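PDB 4E40: putative uncharacterized protein from Trypanosoma congolense, which serves as a cell-surface haptoglobin-hemoglobin receptor, probably capturing this complex so that the parasite can take up its heme. Local coordinates for residues I5-E10 against K186-V191; A16-L21 against D180-V185; A23-V28 against K173-A178. One frame throughout, in Å; residues are numbered along the deposited sequence.

This chain is the elongated helical-bundle receptor part of a longer membrane protein, and all three contacts lie toward one end of it. From the N terminus, the loop 5-10 pairs with 186-191 in contact 1, closing the outermost loop. Helix 12-26 follows: its 16-21 turns meet 180-185 in contact 2, and 23-28, across the junction with helix 28-73, meets 173-178 in contact 3. The first partners run forward while the second run backward, so contact 3 nests inside contact 2 and contact 2 inside contact 1, none crossing. Together they tie the N-terminal arm and helix 12-26 to the short helices 172-180 and 183-187 and the turn after them. Leu21 and Leu175 join contacts 2 and 3; Val7 and Val185 join contacts 1 and 2.

Contact 1: residues I5-E10 against K186-V191; sequences IKVELE and KEDNAV. Unlike the reference sequence in segment 5-10: Glu10 (reference Lys).
Asp188 presents its carboxylate to the backbone of Lys6, and Ile5 packs beside it against Ala190 and Val191. The aspartate swings CG anti to its own N (chi1 -177°), which carries the two oxygens to different tasks. Asp188 OD2 accepts from Lys6 N at 2.9 Å, a nearly straight bond on the syn side but 32° out of the carboxylate plane; a weak second bond comes from Val7 N. Asp188 OD1 turns back to its own chain and accepts from Ala190 N at 2.8 Å, on the anti side. That bond makes an Asx turn and, with the N-H on Lys6, fixes the rotation of the carboxylate. A water donates to OD1 and links it weakly to Lys6 NZ; the ammonium itself stays 6.1 Å from Asp188 OD1, not in contact.

The apolar half belongs to Ile5. Its CG2 branch rests by the carboxylate, 3.7 Å from Asp188 OD2, while the CG1 branch crosses Val191 at about a right angle, Ile5 CG1 to Val191 CG2 4.0 Å. Ala190 CB lies 3.9 Å from Ile5 N. Val7 slides past Asp188 in the opposite direction, its CG1 close to OD2. The buried carboxylate, presumably ionised, is thus answered by main-chain N-H groups and flanked by methyls.

The contact fastens an irregular N-terminal arm to the turn that follows helix 183-187 and leads into helix 192-246, where Val191 is the N-cap residue. Helix 82-147 packs here too: Ile5 and Val191 both touch Lys139, Ile5 also meets Val140, and Lys139 NZ bonds to Ala190 O.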
loop_
_atom_site.group_PDB
_atom_site.type_symbol
_atom_site.label_atom_id
_atom_site.label_comp_id
_atom_site.label_asym_id
_atom_site.label_seq_id
_atom_site.Cartn_x
_atom_site.Cartn_y
_atom_site.Cartn_z
ATOM N N ILE A 5 -6.098 27.866 -21.502
ATOM C CA ILE A 5 -6.433 27.036 -22.630
ATOM C C ILE A 5 -6.821 27.999 -23.794
ATOM O O ILE A 5 -7.595 28.969 -23.581
ATOM C CB ILE A 5 -7.625 26.120 -22.252
ATOM C CG1 ILE A 5 -7.144 25.094 -21.193
ATOM C CG2 ILE A 5 -8.127 25.347 -23.467
ATOM C CD1 ILE A 5 -8.268 24.494 -20.324
ATOM N N LYS A 6 -6.324 27.700 -24.996
ATOM C CA LYS A 6 -6.526 28.619 -26.150
ATOM C C LYS A 6 -7.613 28.160 -27.083
ATOM O O LYS A 6 -8.284 28.966 -27.683
ATOM C CB LYS A 6 -5.197 28.884 -26.868
ATOM C CG LYS A 6 -4.320 29.815 -26.015
ATOM C CD LYS A 6 -3.086 30.359 -26.727
ATOM C CE LYS A 6 -2.263 31.255 -25.801
ATOM N NZ LYS A 6 -1.534 30.486 -24.750
ATOM N N VAL A 7 -7.848 26.849 -27.131
ATOM C CA VAL A 7 -8.915 26.278 -27.935
ATOM C C VAL A 7 -10.292 26.801 -27.440
ATOM O O VAL A 7 -10.484 26.982 -26.248
ATOM C CB VAL A 7 -8.772 24.731 -27.962
ATOM C CG1 VAL A 7 -7.289 24.381 -27.856
ATOM C CG2 VAL A 7 -9.481 24.046 -26.798
ATOM N N GLU A 8 -11.190 27.165 -28.344
ATOM C CA GLU A 8 -12.497 27.683 -27.911
ATOM C C GLU A 8 -13.548 26.564 -28.020
ATOM O O GLU A 8 -13.418 25.701 -28.886
ATOM C CB GLU A 8 -12.922 28.849 -28.767
ATOM C CG GLU A 8 -12.292 30.151 -28.346
ATOM C CD GLU A 8 -13.087 31.315 -28.882
ATOM O OE1 GLU A 8 -13.276 31.401 -30.127
ATOM O OE2 GLU A 8 -13.534 32.128 -28.048
ATOM N N LEU A 9 -14.511 26.509 -27.106
ATOM C CA LEU A 9 -15.531 25.432 -27.192
ATOM C C LEU A 9 -16.444 25.839 -28.360
ATOM O O LEU A 9 -16.890 26.999 -28.440
ATOM C CB LEU A 9 -16.278 25.297 -25.852
ATOM C CG LEU A 9 -15.378 24.890 -24.646
ATOM C CD1 LEU A 9 -16.042 25.068 -23.296
ATOM C CD2 LEU A 9 -14.930 23.442 -24.809
ATOM N N GLU A 10 -16.679 24.903 -29.267
ATOM C CA GLU A 10 -17.200 25.240 -30.601
ATOM C C GLU A 10 -18.709 25.023 -30.697
ATOM O O GLU A 10 -19.367 25.536 -31.606
ATOM C CB GLU A 10 -16.476 24.333 -31.604
ATOM C CG GLU A 10 -16.673 24.637 -33.051
ATOM C CD GLU A 10 -16.032 23.601 -34.000
ATOM O OE1 GLU A 10 -15.465 22.588 -33.553
ATOM O OE2 GLU A 10 -16.081 23.814 -35.228
ATOM N N LYS A 186 -7.625 18.311 -24.616
ATOM C CA LYS A 186 -6.683 17.286 -24.132
ATOM C C LYS A 186 -5.255 17.616 -24.598
ATOM O O LYS A 186 -4.288 17.402 -23.840
ATOM C CB LYS A 186 -7.110 15.950 -24.714
ATOM C CG LYS A 186 -6.159 14.804 -24.348
ATOM C CD LYS A 186 -6.714 13.477 -24.827
ATOM C CE LYS A 186 -5.662 12.418 -24.620
ATOM N NZ LYS A 186 -6.053 11.173 -25.364
ATOM N N GLU A 187 -5.137 18.124 -25.840
ATOM C CA GLU A 187 -3.837 18.398 -26.456
ATOM C C GLU A 187 -3.360 19.838 -26.309
ATOM O O GLU A 187 -2.253 20.164 -26.736
ATOM C CB GLU A 187 -3.887 18.042 -27.957
ATOM C CG GLU A 187 -4.249 16.609 -28.275
ATOM C CD GLU A 187 -3.308 15.631 -27.619
ATOM O OE1 GLU A 187 -3.749 14.549 -27.174
ATOM O OE2 GLU A 187 -2.103 15.952 -27.566
ATOM N N ASP A 188 -4.161 20.715 -25.693
ATOM C CA ASP A 188 -3.777 22.127 -25.564
ATOM C C ASP A 188 -2.543 22.270 -24.643
ATOM O O ASP A 188 -2.492 21.666 -23.577
ATOM C CB ASP A 188 -4.955 22.918 -25.008
ATOM C CG ASP A 188 -4.672 24.418 -24.917
ATOM O OD1 ASP A 188 -3.872 24.862 -24.036
ATOM O OD2 ASP A 188 -5.282 25.115 -25.750
ATOM N N ASN A 189 -1.551 23.064 -25.037
ATOM C CA ASN A 189 -0.331 23.172 -24.259
ATOM C C ASN A 189 -0.436 23.681 -22.863
ATOM O O ASN A 189 0.424 23.367 -22.049
ATOM C CB ASN A 189 0.608 24.134 -24.996
ATOM C CG ASN A 189 1.306 23.477 -26.129
ATOM O OD1 ASN A 189 1.050 22.315 -26.438
ATOM N ND2 ASN A 189 2.232 24.205 -26.748
ATOM N N ALA A 190 -1.507 24.393 -22.525
ATOM C CA ALA A 190 -1.667 24.866 -21.165
ATOM C C ALA A 190 -1.967 23.760 -20.195
ATOM O O ALA A 190 -1.810 23.947 -19.000
ATOM C CB ALA A 190 -2.788 25.906 -21.111
ATOM N N VAL A 191 -2.402 22.620 -20.708
ATOM C CA VAL A 191 -2.897 21.545 -19.825
ATOM C C VAL A 191 -2.459 20.152 -20.228
ATOM O O VAL A 191 -2.638 19.221 -19.437
ATOM C CB VAL A 191 -4.452 21.571 -19.710
ATOM C CG1 VAL A 191 -4.920 22.714 -18.786
ATOM C CG2 VAL A 191 -5.096 21.680 -21.106
HETATM O O HOH W 1 -2.855 27.335 -24.278
#

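Contact 2: residues A16-L21 against D180-V185; sequences AAACEL and DKLPGV
Ala17 and Lys181 bring the backbones nearest, CA to CA 6.5 Å, where helix 12-26 passes the turn between helices 172-180 and 183-187. Within this helical-bundle fold the contact is an apolar helix-to-turn interface, with Leu182, the N-cap residue of helix 183-187, as its main side chain. Leu182 sets CG anti to its carbonyl carbon (chi1 -80°) and brings CD1 onto the helix: Leu182 CD1 lies 3.5 Å from Ala18 CA, against the main chain itself, and 3.8 Å from Ala18 CB. The close approach is onto two alanines. Ala17 CB meets the branch point of the leucine, Leu182 CG, at 3.8 Å, and also touches the first methylene of Lys181, CB.

One turn further along, Leu21 continues the apolar seam, with Leu179 and Leu175 of helix 172-180 beside it. Helix 82-147 also touches this contact, through Leu144 on Ala18 and Leu143 on Val185, and the Cys19 disulfide to Cys162 anchors another side of helix 12-26. Leu21 and Val185 meet tip to tip, Leu21 CD2 reaching Val185 CG1 at 4.0 Å, the same CD2 lying 4.1 Å from Leu182 CD1.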
loop_
_atom_site.group_PDB
_atom_site.type_symbol
_atom_site.label_atom_id
_atom_site.label_comp_id
_atom_site.label_asym_id
_atom_site.label_seq_id
_atom_site.Cartn_x
_atom_site.Cartn_y
_atom_site.Cartn_z
ATOM N N ALA A 16 -20.816 20.688 -22.999
ATOM C CA ALA A 16 -21.246 19.646 -22.055
ATOM C C ALA A 16 -20.076 18.768 -21.708
ATOM O O ALA A 16 -19.889 18.368 -20.565
ATOM C CB ALA A 16 -22.380 18.819 -22.671
ATOM N N ALA A 17 -19.270 18.446 -22.718
ATOM C CA ALA A 17 -18.089 17.647 -22.424
ATOM C C ALA A 17 -17.075 18.369 -21.515
ATOM O O ALA A 17 -16.464 17.715 -20.634
ATOM C CB ALA A 17 -17.409 17.167 -23.744
ATOM N N ALA A 18 -16.912 19.677 -21.696
ATOM C CA ALA A 18 -15.991 20.442 -20.812
ATOM C C ALA A 18 -16.568 20.547 -19.413
ATOM O O ALA A 18 -15.806 20.462 -18.445
ATOM C CB ALA A 18 -15.716 21.827 -21.404
ATOM N N CYS A 19 -17.895 20.668 -19.293
ATOM C CA CYS A 19 -18.564 20.691 -17.956
ATOM C C CYS A 19 -18.270 19.394 -17.224
ATOM O O CYS A 19 -17.826 19.401 -16.061
ATOM C CB CYS A 19 -20.084 20.830 -18.181
ATOM S SG CYS A 19 -20.848 21.353 -16.626
ATOM N N GLU A 20 -18.468 18.257 -17.932
ATOM C CA GLU A 20 -18.183 16.945 -17.304
ATOM C C GLU A 20 -16.693 16.817 -16.967
ATOM O O GLU A 20 -16.333 16.286 -15.914
ATOM C CB GLU A 20 -18.638 15.774 -18.184
ATOM C CG GLU A 20 -18.347 14.382 -17.579
ATOM C CD GLU A 20 -18.902 14.209 -16.177
ATOM O OE1 GLU A 20 -19.835 14.971 -15.792
ATOM O OE2 GLU A 20 -18.409 13.337 -15.423
ATOM N N LEU A 21 -15.817 17.224 -17.880
ATOM C CA LEU A 21 -14.378 17.153 -17.617
ATOM C C LEU A 21 -14.017 17.960 -16.358
ATOM O O LEU A 21 -13.221 17.496 -15.539
ATOM C CB LEU A 21 -13.579 17.703 -18.798
ATOM C CG LEU A 21 -12.054 17.750 -18.684
ATOM C CD1 LEU A 21 -11.460 16.365 -18.371
ATOM C CD2 LEU A 21 -11.362 18.363 -19.900
ATOM N N ASP A 180 -10.917 12.313 -23.668
ATOM C CA ASP A 180 -10.951 11.864 -25.084
ATOM C C ASP A 180 -12.140 12.437 -25.810
ATOM O O ASP A 180 -12.093 12.541 -27.049
ATOM C CB ASP A 180 -11.016 10.352 -25.153
ATOM C CG ASP A 180 -9.714 9.702 -24.782
ATOM O OD1 ASP A 180 -8.686 10.397 -24.527
ATOM O OD2 ASP A 180 -9.727 8.448 -24.650
ATOM N N LYS A 181 -13.196 12.896 -25.098
ATOM C CA LYS A 181 -14.310 13.573 -25.772
ATOM C C LYS A 181 -13.987 14.991 -26.261
ATOM O O LYS A 181 -14.737 15.603 -27.048
ATOM C CB LYS A 181 -15.529 13.625 -24.826
ATOM C CG LYS A 181 -16.147 12.298 -24.498
ATOM C CD LYS A 181 -17.627 12.501 -24.182
ATOM C CE LYS A 181 -18.484 11.997 -25.341
ATOM N NZ LYS A 181 -19.939 11.987 -24.976
ATOM N N LEU A 182 -12.908 15.571 -25.722
ATOM C CA LEU A 182 -12.471 16.925 -26.076
ATOM C C LEU A 182 -11.006 16.901 -26.489
ATOM O O LEU A 182 -10.141 17.446 -25.791
ATOM C CB LEU A 182 -12.571 17.847 -24.866
ATOM C CG LEU A 182 -13.878 18.416 -24.476
ATOM C CD1 LEU A 182 -13.702 19.112 -23.130
ATOM C CD2 LEU A 182 -14.361 19.374 -25.562
ATOM N N PRO A 183 -10.741 16.339 -27.654
ATOM C CA PRO A 183 -9.358 16.148 -28.075
ATOM C C PRO A 183 -8.592 17.475 -28.190
ATOM O O PRO A 183 -7.385 17.497 -27.897
ATOM C CB PRO A 183 -9.489 15.406 -29.434
ATOM C CG PRO A 183 -10.909 15.708 -29.906
ATOM C CD PRO A 183 -11.711 15.800 -28.633
ATOM N N GLY A 184 -9.265 18.582 -28.536
ATOM C CA GLY A 184 -8.570 19.861 -28.637
ATOM C C GLY A 184 -8.078 20.340 -27.285
ATOM O O GLY A 184 -6.938 20.802 -27.150
ATOM N N VAL A 185 -8.906 20.187 -26.255
ATOM C CA VAL A 185 -8.500 20.561 -24.896
ATOM C C VAL A 185 -7.439 19.613 -24.344
ATOM O O VAL A 185 -6.470 20.035 -23.707
ATOM C CB VAL A 185 -9.738 20.629 -23.918
ATOM C CG1 VAL A 185 -9.315 20.742 -22.442
ATOM C CG2 VAL A 185 -10.708 21.775 -24.316
#

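Contact 3: residues A23-V28 against K173-A178; sequences AQLAGV and KSLAAA
Leu175 and Gln24 carry a buried helix-to-helix contact in which the end of helix 12-26 lies against the short helix 172-180, toward one end of the long helical bundle of the receptor. The backbones come nearest at this same pair, with 6.0 Å between Gln24 CA and Leu175 CA. Helix 12-26 and helix 28-73 follow each other here, and Val28 belongs to the second, so one leucine spans the junction between two helices.

Leu175 extends with CG anti to its backbone N (chi1 175°), and its two methyls have different nearest neighbours. Leu175 CD1 touches both Gln24 CB and Leu25 CD2, each 3.8 Å away; the leucine side chains cross at about a right angle, with Leu25 CD2 closest to Leu175 CD1. Leu25 starts out along the flank and turns its end in to reach this spot, and it also packs on Ser136, Ala137 and Val140 of helix 82-147 and on Phe195 and Ile198 of helix 192-246. Ile198 touches Leu175 and Val28 as well, and Val28 adds a contact to Ala129 of helix 82-147. Five helices therefore share the apolar layer around Leu175: 12-26, 28-73, 82-147, 172-180 and 192-246.

Gln24 is the other large contributor and is itself buried. Its aliphatic part runs over toward helix 172-180, Gln24 CG lying 4.1 Å from Ala178 CB, and a bend at chi2 (-95°) lays the amide beside Ser174. Asn167 and Val170, in the loop before helix 172-180, also touch this glutamine. Across the helix junction the leucine's other methyl finishes the contact, Leu175 CD2 standing 4.1 Å from Val28 CG2.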
loop_
_atom_site.group_PDB
_atom_site.type_symbol
_atom_site.label_atom_id
_atom_site.label_comp_id
_atom_site.label_asym_id
_atom_site.label_seq_id
_atom_site.Cartn_x
_atom_site.Cartn_y
_atom_site.Cartn_z
ATOM N N ALA A 23 -15.858 18.667 -13.785
ATOM C CA ALA A 23 -16.341 17.919 -12.600
ATOM C C ALA A 23 -15.423 16.745 -12.270
ATOM O O ALA A 23 -15.130 16.498 -11.086
ATOM C CB ALA A 23 -17.770 17.437 -12.752
ATOM N N GLN A 24 -14.882 16.094 -13.322
ATOM C CA GLN A 24 -13.913 14.992 -13.061
ATOM C C GLN A 24 -12.592 15.517 -12.480
ATOM O O GLN A 24 -12.052 14.952 -11.539
ATOM C CB GLN A 24 -13.570 14.232 -14.347
ATOM C CG GLN A 24 -14.758 13.555 -15.015
ATOM C CD GLN A 24 -14.976 12.149 -14.675
ATOM O OE1 GLN A 24 -16.118 11.774 -14.304
ATOM N NE2 GLN A 24 -13.923 11.406 -14.569
ATOM N N LEU A 25 -12.044 16.606 -13.059
ATOM C CA LEU A 25 -10.772 17.156 -12.602
ATOM C C LEU A 25 -10.947 17.587 -11.141
ATOM O O LEU A 25 -10.052 17.317 -10.323
ATOM C CB LEU A 25 -10.363 18.362 -13.479
ATOM C CG LEU A 25 -9.980 17.882 -14.922
ATOM C CD1 LEU A 25 -9.936 19.113 -15.835
ATOM C CD2 LEU A 25 -8.666 17.101 -14.970
ATOM N N ALA A 26 -12.096 18.226 -10.845
ATOM C CA ALA A 26 -12.402 18.695 -9.457
ATOM C C ALA A 26 -12.461 17.518 -8.495
ATOM O O ALA A 26 -12.163 17.683 -7.289
ATOM C CB ALA A 26 -13.720 19.456 -9.415
ATOM N N GLY A 27 -12.836 16.347 -8.984
ATOM C CA GLY A 27 -12.953 15.184 -8.116
ATOM C C GLY A 27 -11.683 14.335 -8.013
ATOM O O GLY A 27 -11.683 13.368 -7.290
ATOM N N VAL A 28 -10.579 14.728 -8.651
ATOM C CA VAL A 28 -9.332 13.969 -8.555
ATOM C C VAL A 28 -8.767 14.028 -7.121
ATOM O O VAL A 28 -8.261 13.011 -6.639
ATOM C CB VAL A 28 -8.277 14.513 -9.558
ATOM C CG1 VAL A 28 -6.890 13.909 -9.252
ATOM C CG2 VAL A 28 -8.762 14.150 -10.993
ATOM N N LYS A 173 -9.770 5.830 -15.384
ATOM C CA LYS A 173 -10.532 5.416 -16.542
ATOM C C LYS A 173 -11.592 6.422 -16.920
ATOM O O LYS A 173 -11.706 6.794 -18.110
ATOM C CB LYS A 173 -11.166 4.049 -16.225
ATOM C CG LYS A 173 -11.994 3.520 -17.385
ATOM C CD LYS A 173 -12.626 2.163 -16.993
ATOM C CE LYS A 173 -13.430 1.589 -18.169
ATOM N NZ LYS A 173 -13.986 0.252 -17.760
ATOM N N SER A 174 -12.364 6.905 -15.937
ATOM C CA SER A 174 -13.402 7.844 -16.328
ATOM C C SER A 174 -12.829 9.212 -16.731
ATOM O O SER A 174 -13.354 9.854 -17.642
ATOM C CB SER A 174 -14.474 8.019 -15.193
ATOM O OG SER A 174 -13.882 8.757 -14.100
ATOM N N LEU A 175 -11.701 9.623 -16.141
ATOM C CA LEU A 175 -11.137 10.892 -16.514
ATOM C C LEU A 175 -10.594 10.789 -17.953
ATOM O O LEU A 175 -10.755 11.724 -18.712
ATOM C CB LEU A 175 -10.055 11.275 -15.506
ATOM C CG LEU A 175 -9.294 12.552 -15.879
ATOM C CD1 LEU A 175 -10.223 13.789 -15.998
ATOM C CD2 LEU A 175 -8.208 12.787 -14.822
ATOM N N ALA A 176 -9.898 9.665 -18.224
ATOM C CA ALA A 176 -9.391 9.515 -19.613
ATOM C C ALA A 176 -10.525 9.536 -20.625
ATOM O O ALA A 176 -10.369 10.162 -21.701
ATOM C CB ALA A 176 -8.584 8.217 -19.702
ATOM N N ALA A 177 -11.667 8.882 -20.307
ATOM C CA ALA A 177 -12.808 8.917 -21.253
ATOM C C ALA A 177 -13.287 10.361 -21.468
ATOM O O ALA A 177 -13.624 10.804 -22.576
ATOM C CB ALA A 177 -13.950 8.045 -20.730
ATOM N N ALA A 178 -13.329 11.146 -20.368
ATOM C CA ALA A 178 -13.832 12.544 -20.442
ATOM C C ALA A 178 -12.860 13.404 -21.257
ATOM O O ALA A 178 -13.304 14.244 -22.078
ATOM C CB ALA A 178 -13.959 13.088 -19.016
#